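Local coordinates for putative exported protein (Bordetella pertussis Tohama I, PDB 2PFZ) that binds pyroglutamic acid as an extracytoplasmic solute receptor, probably delivering it to a tripartite ATP-independent periplasmic (TRAP) transporter, at residues A11-V16 with S182-F187; E17-F22 with I61-L66. All coordinates share one frame; numbering follows the deposited sequence.

Overall arrangement
Helix 14-30 takes part in both contacts: its N-terminal end meets the start of helix 183-188 in contact 1, and its next turns pack on strand 61-65 in contact 2. Their centres lie about 13 Å apart, and they touch where His15 CB packs against Glu63 OE2 at 3.3 Å. Along the chain, both segments of contact 2 fall between those of contact 1, which spans 165 intervening residues. Receptors of this family bind their ligand in a cleft. One helix thus packs beside the helix start that holds Ser182 and Thr185 of the pyroglutamic acid pocket, and on strand 61-65, which pairs with strand 207-213.

Contact 1 of 2, residues A11-V16 with S182-F187; sequences ASNLHV and SGSTGF. With PCA (pyroglutamic acid), chain B.
Two helix starts approach each other here, with Asn13 and Ser184 nearest at 7.3 Å between their CA atoms. Asn13 takes the N-cap position of helix 14-30 and Ser182 that of helix 183-188. The direct touch is small: Leu14 brings its CD2 methyl against the Ser184 hydroxyl, CD2 to OG 3.8 Å. The Ser184 side chain turns OG away from its own backbone N (chi1 168°), which brings it to a water 2.6 Å from OG. That water accepts from Leu14 N at 2.9 Å, so it bridges one helix's first turn to the other's side chain.

Ser182 shows how a cap can serve a ligand as well. Its OG accepts from Thr185 N in a long but nearly straight bond (3.3 Å, 176°) and donates to pyroglutamic acid OE at 2.7 Å. The ligand's N in turn donates to Thr185 OG1 at 2.6 Å, so two hydroxyls at one helix start read the lactam's C=O and N-H. Ser181 and Arg142 supply further hydrogen bonds to the ligand. Around the contact, Trp119 touches Asn13, Ser182 and Thr185, while helix 222-256 meets Leu14 through Ser243 and Ser184 through Tyr250.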
loop_
_atom_site.group_PDB
_atom_site.type_symbol
_atom_site.label_atom_id
_atom_site.label_comp_id
_atom_site.label_asym_id
_atom_site.label_seq_id
_atom_site.Cartn_x
_atom_site.Cartn_y
_atom_site.Cartn_z
ATOM N N ALA A 11 -15.493 -0.245 -1.822
ATOM C CA ALA A 11 -15.959 -1.542 -1.372
ATOM C C ALA A 11 -15.430 -2.704 -2.228
ATOM O O ALA A 11 -15.171 -3.782 -1.699
ATOM C CB ALA A 11 -17.502 -1.573 -1.315
ATOM N N SER A 12 -15.247 -2.478 -3.531
ATOM C CA SER A 12 -14.800 -3.544 -4.436
ATOM C C SER A 12 -13.303 -3.852 -4.315
ATOM O O SER A 12 -12.816 -4.863 -4.827
ATOM C CB SER A 12 -15.192 -3.250 -5.887
ATOM O OG SER A 12 -14.622 -2.043 -6.335
ATOM N N ASN A 13 -12.576 -2.993 -3.612
ATOM C CA ASN A 13 -11.140 -3.186 -3.451
ATOM C C ASN A 13 -10.790 -4.351 -2.506
ATOM O O ASN A 13 -11.437 -4.547 -1.448
ATOM C CB ASN A 13 -10.502 -1.865 -3.043
ATOM C CG ASN A 13 -9.051 -2.006 -2.615
ATOM O OD1 ASN A 13 -8.121 -1.907 -3.434
ATOM N ND2 ASN A 13 -8.853 -2.250 -1.342
ATOM N N LEU A 14 -9.778 -5.126 -2.904
ATOM C CA LEU A 14 -9.337 -6.312 -2.150
ATOM C C LEU A 14 -9.071 -6.038 -0.650
ATOM O O LEU A 14 -9.465 -6.849 0.204
ATOM C CB LEU A 14 -8.135 -7.016 -2.838
ATOM C CG LEU A 14 -6.728 -6.386 -2.760
ATOM C CD1 LEU A 14 -5.943 -6.861 -1.532
ATOM C CD2 LEU A 14 -5.920 -6.617 -4.045
ATOM N N HIS A 15 -8.438 -4.908 -0.307
ATOM C CA HIS A 15 -8.203 -4.602 1.124
ATOM C C HIS A 15 -9.513 -4.378 1.879
ATOM O O HIS A 15 -9.616 -4.714 3.053
ATOM C CB HIS A 15 -7.347 -3.351 1.314
ATOM C CG HIS A 15 -5.927 -3.514 0.865
ATOM N ND1 HIS A 15 -4.967 -4.144 1.628
ATOM C CD2 HIS A 15 -5.313 -3.151 -0.288
ATOM C CE1 HIS A 15 -3.818 -4.143 0.975
ATOM N NE2 HIS A 15 -4.001 -3.541 -0.188
ATOM N N VAL A 16 -10.504 -3.795 1.194
ATOM C CA VAL A 16 -11.780 -3.437 1.838
ATOM C C VAL A 16 -12.695 -4.660 1.928
ATOM O O VAL A 16 -13.398 -4.852 2.943
ATOM C CB VAL A 16 -12.466 -2.253 1.131
ATOM C CG1 VAL A 16 -13.689 -1.783 1.920
ATOM C CG2 VAL A 16 -11.474 -1.084 0.990
ATOM N N SER A 182 -1.039 -1.157 -8.898
ATOM C CA SER A 182 -1.335 -2.568 -9.045
ATOM C C SER A 182 -2.383 -2.765 -10.150
ATOM O O SER A 182 -3.039 -1.810 -10.559
ATOM C CB SER A 182 -1.873 -3.115 -7.732
ATOM O OG SER A 182 -2.977 -2.335 -7.282
ATOM N N GLY A 183 -2.511 -3.996 -10.644
ATOM C CA GLY A 183 -3.623 -4.359 -11.519
ATOM C C GLY A 183 -4.956 -4.102 -10.833
ATOM O O GLY A 183 -5.934 -3.724 -11.494
ATOM N N SER A 184 -4.990 -4.353 -9.520
ATOM C CA SER A 184 -6.139 -4.062 -8.648
ATOM C C SER A 184 -6.688 -2.653 -8.890
ATOM O O SER A 184 -7.824 -2.490 -9.335
ATOM C CB SER A 184 -5.736 -4.237 -7.177
ATOM O OG SER A 184 -6.716 -3.709 -6.281
ATOM N N THR A 185 -5.871 -1.651 -8.605
ATOM C CA THR A 185 -6.225 -0.231 -8.802
ATOM C C THR A 185 -6.564 0.096 -10.241
ATOM O O THR A 185 -7.557 0.795 -10.508
ATOM C CB THR A 185 -5.146 0.705 -8.261
ATOM O OG1 THR A 185 -5.079 0.544 -6.848
ATOM C CG2 THR A 185 -5.478 2.161 -8.572
ATOM N N GLY A 186 -5.744 -0.405 -11.167
ATOM C CA GLY A 186 -6.038 -0.238 -12.602
ATOM C C GLY A 186 -7.435 -0.697 -12.961
ATOM O O GLY A 186 -8.183 0.024 -13.628
ATOM N N PHE A 187 -7.793 -1.901 -12.519
ATOM C CA PHE A 187 -9.118 -2.448 -12.790
ATOM C C PHE A 187 -10.220 -1.652 -12.095
ATOM O O PHE A 187 -11.207 -1.255 -12.735
ATOM C CB PHE A 187 -9.189 -3.918 -12.369
ATOM C CG PHE A 187 -10.460 -4.602 -12.773
ATOM C CD1 PHE A 187 -10.624 -5.075 -14.076
ATOM C CD2 PHE A 187 -11.487 -4.782 -11.854
ATOM C CE1 PHE A 187 -11.815 -5.715 -14.457
ATOM C CE2 PHE A 187 -12.677 -5.427 -12.226
ATOM C CZ PHE A 187 -12.826 -5.897 -13.535
HETATM N N PCA B . -2.995 0.989 -5.373
HETATM C CA PCA B . -2.988 2.130 -4.437
HETATM C CB PCA B . -1.691 2.168 -3.628
HETATM C CG PCA B . -0.848 1.010 -4.129
HETATM C CD PCA B . -1.734 0.328 -5.130
HETATM O OE PCA B . -1.436 -0.743 -5.681
HETATM C C PCA B . -3.035 3.384 -5.281
HETATM O O PCA B . -3.358 4.479 -4.802
HETATM O OXT PCA B . -2.738 3.298 -6.483
HETATM O O HOH W 1 -9.060 -4.750 -5.740
#

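Contact 2 of 2, residues E17-F22 with I61-L66; sequences ENLTQF and IGEILL
The second and third turns of helix 14-30 lie over the beginning of strand 61-65, with Leu19 and Glu63 closest in backbone terms at 9.0 Å between CA atoms. Side chains bridge that gap in two pairs, both buried. Leu19 and Phe22, one helical turn apart, point toward the strand and meet Glu63 and Ile61, which lie two residues apart on the strand and so point to the same side.

The Phe22-Ile61 pair is apolar throughout. Ile61 sends its CD1 methyl to the edge of the Phe22 ring, near the ring plane, and meets CE2 and CZ equally, at 4.0 Å each. The two side chains arrive from opposite directions. Ile61 extends through CG1, anti to the backbone N (chi1 180°), to CD1 with chi2 also near trans (153°), and together these torsions carry the methyl to the ring edge. Tyr115 meets the same phenylalanine edge-to-face, and Leu228 and Ala231 of helix 222-256 add further packing.

Between Leu19 and Glu63 a methyl is set against a carboxylate. Leu19 CD1 lies 4.0 Å from Glu63 CD and 4.1 Å from both OE1 and OE2, so the methyl sits over the face of the carboxylate, above CD, rather than beside one oxygen. Leu19 offers no polar partner, and the buried acid finds its bonds outside: OE1 is hydrogen-bonded to Thr7 OG1, and OE2 weakly to Asn208 ND2.

The chemistry therefore separates two tasks. Leu19 and Phe22 present an apolar helix face, which meets Ile61 and the carboxylate face of Glu63, while Thr7 and, weakly, Asn208 hold the carboxylate oxygens. Low polarity on the leucine side might raise the acid's pKa, an effect its hydrogen bonds would probably temper.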
loop_
_atom_site.group_PDB
_atom_site.type_symbol
_atom_site.label_atom_id
_atom_site.label_comp_id
_atom_site.label_asym_id
_atom_site.label_seq_id
_atom_site.Cartn_x
_atom_site.Cartn_y
_atom_site.Cartn_z
ATOM N N GLU A 17 -12.710 -5.470 0.864
ATOM C CA GLU A 17 -13.295 -6.811 0.934
ATOM C C GLU A 17 -12.756 -7.540 2.172
ATOM O O GLU A 17 -13.533 -8.119 2.926
ATOM C CB GLU A 17 -12.988 -7.622 -0.326
ATOM C CG GLU A 17 -13.568 -9.051 -0.291
ATOM C CD GLU A 17 -13.301 -9.833 -1.588
ATOM O OE1 GLU A 17 -13.622 -11.057 -1.649
ATOM O OE2 GLU A 17 -12.769 -9.230 -2.551
ATOM N N ASN A 18 -11.439 -7.490 2.395
ATOM C CA ASN A 18 -10.827 -8.152 3.570
ATOM C C ASN A 18 -11.299 -7.491 4.866
ATOM O O ASN A 18 -11.588 -8.175 5.875
ATOM C CB ASN A 18 -9.288 -8.102 3.490
ATOM C CG ASN A 18 -8.609 -9.007 4.477
ATOM O OD1 ASN A 18 -9.021 -10.150 4.687
ATOM N ND2 ASN A 18 -7.539 -8.522 5.068
ATOM N N LEU A 19 -11.328 -6.152 4.859
ATOM C CA LEU A 19 -11.740 -5.398 6.061
ATOM C C LEU A 19 -13.178 -5.751 6.448
ATOM O O LEU A 19 -13.522 -5.794 7.639
ATOM C CB LEU A 19 -11.649 -3.883 5.839
ATOM C CG LEU A 19 -10.248 -3.278 5.978
ATOM C CD1 LEU A 19 -10.220 -1.888 5.302
ATOM C CD2 LEU A 19 -9.876 -3.162 7.445
ATOM N N THR A 20 -14.002 -5.967 5.428
ATOM C CA THR A 20 -15.416 -6.336 5.593
ATOM C C THR A 20 -15.537 -7.685 6.320
ATOM O O THR A 20 -16.319 -7.823 7.273
ATOM C CB THR A 20 -16.164 -6.289 4.239
ATOM O OG1 THR A 20 -16.162 -4.940 3.754
ATOM C CG2 THR A 20 -17.622 -6.742 4.377
ATOM N N GLN A 21 -14.732 -8.657 5.908
ATOM C CA GLN A 21 -14.674 -9.945 6.620
ATOM C C GLN A 21 -14.090 -9.797 8.023
ATOM O O GLN A 21 -14.543 -10.460 8.963
ATOM C CB GLN A 21 -13.886 -10.987 5.822
ATOM C CG GLN A 21 -14.014 -12.424 6.366
ATOM C CD GLN A 21 -15.459 -12.857 6.608
ATOM O OE1 GLN A 21 -15.851 -13.148 7.745
ATOM N NE2 GLN A 21 -16.260 -12.887 5.551
ATOM N N PHE A 22 -13.077 -8.938 8.153
ATOM C CA PHE A 22 -12.443 -8.634 9.433
ATOM C C PHE A 22 -13.469 -8.126 10.437
ATOM O O PHE A 22 -13.512 -8.618 11.570
ATOM C CB PHE A 22 -11.333 -7.595 9.226
ATOM C CG PHE A 22 -10.847 -6.937 10.495
ATOM C CD1 PHE A 22 -10.131 -7.651 11.437
ATOM C CD2 PHE A 22 -11.084 -5.576 10.720
ATOM C CE1 PHE A 22 -9.676 -7.049 12.603
ATOM C CE2 PHE A 22 -10.658 -4.957 11.907
ATOM C CZ PHE A 22 -9.942 -5.693 12.839
ATOM N N ILE A 61 -9.569 2.947 15.187
ATOM C CA ILE A 61 -8.905 1.980 14.304
ATOM C C ILE A 61 -8.975 2.559 12.900
ATOM O O ILE A 61 -9.906 3.318 12.588
ATOM C CB ILE A 61 -9.632 0.605 14.426
ATOM C CG1 ILE A 61 -9.000 -0.479 13.525
ATOM C CG2 ILE A 61 -11.130 0.756 14.124
ATOM C CD1 ILE A 61 -9.197 -1.949 14.047
ATOM N N GLY A 62 -8.002 2.243 12.037
ATOM C CA GLY A 62 -8.004 2.831 10.709
ATOM C C GLY A 62 -6.966 2.190 9.809
ATOM O O GLY A 62 -5.960 1.693 10.290
ATOM N N GLU A 63 -7.222 2.215 8.504
ATOM C CA GLU A 63 -6.311 1.629 7.519
ATOM C C GLU A 63 -5.510 2.722 6.796
ATOM O O GLU A 63 -6.092 3.696 6.250
ATOM C CB GLU A 63 -7.092 0.806 6.494
ATOM C CG GLU A 63 -6.141 0.016 5.601
ATOM C CD GLU A 63 -6.689 -0.296 4.247
ATOM O OE1 GLU A 63 -7.356 0.577 3.616
ATOM O OE2 GLU A 63 -6.396 -1.424 3.802
ATOM N N ILE A 64 -4.187 2.578 6.804
ATOM C CA ILE A 64 -3.312 3.507 6.097
ATOM C C ILE A 64 -2.469 2.758 5.051
ATOM O O ILE A 64 -2.391 1.531 5.084
ATOM C CB ILE A 64 -2.328 4.265 7.042
ATOM C CG1 ILE A 64 -1.427 3.286 7.815
ATOM C CG2 ILE A 64 -3.061 5.271 7.986
ATOM C CD1 ILE A 64 -0.077 3.876 8.171
ATOM N N LEU A 65 -1.873 3.515 4.130
ATOM C CA LEU A 65 -0.850 3.025 3.214
ATOM C C LEU A 65 0.448 3.492 3.832
ATOM O O LEU A 65 0.654 4.709 3.981
ATOM C CB LEU A 65 -0.991 3.703 1.852
ATOM C CG LEU A 65 0.100 3.383 0.828
ATOM C CD1 LEU A 65 -0.086 1.979 0.337
ATOM C CD2 LEU A 65 0.053 4.432 -0.309
ATOM N N LEU A 66 1.320 2.558 4.199
ATOM C CA LEU A 66 2.519 2.939 4.973
ATOM C C LEU A 66 3.317 4.030 4.277
ATOM O O LEU A 66 3.743 4.997 4.908
ATOM C CB LEU A 66 3.422 1.728 5.227
ATOM C CG LEU A 66 2.836 0.610 6.091
ATOM C CD1 LEU A 66 3.698 -0.639 6.075
ATOM C CD2 LEU A 66 2.632 1.124 7.504
#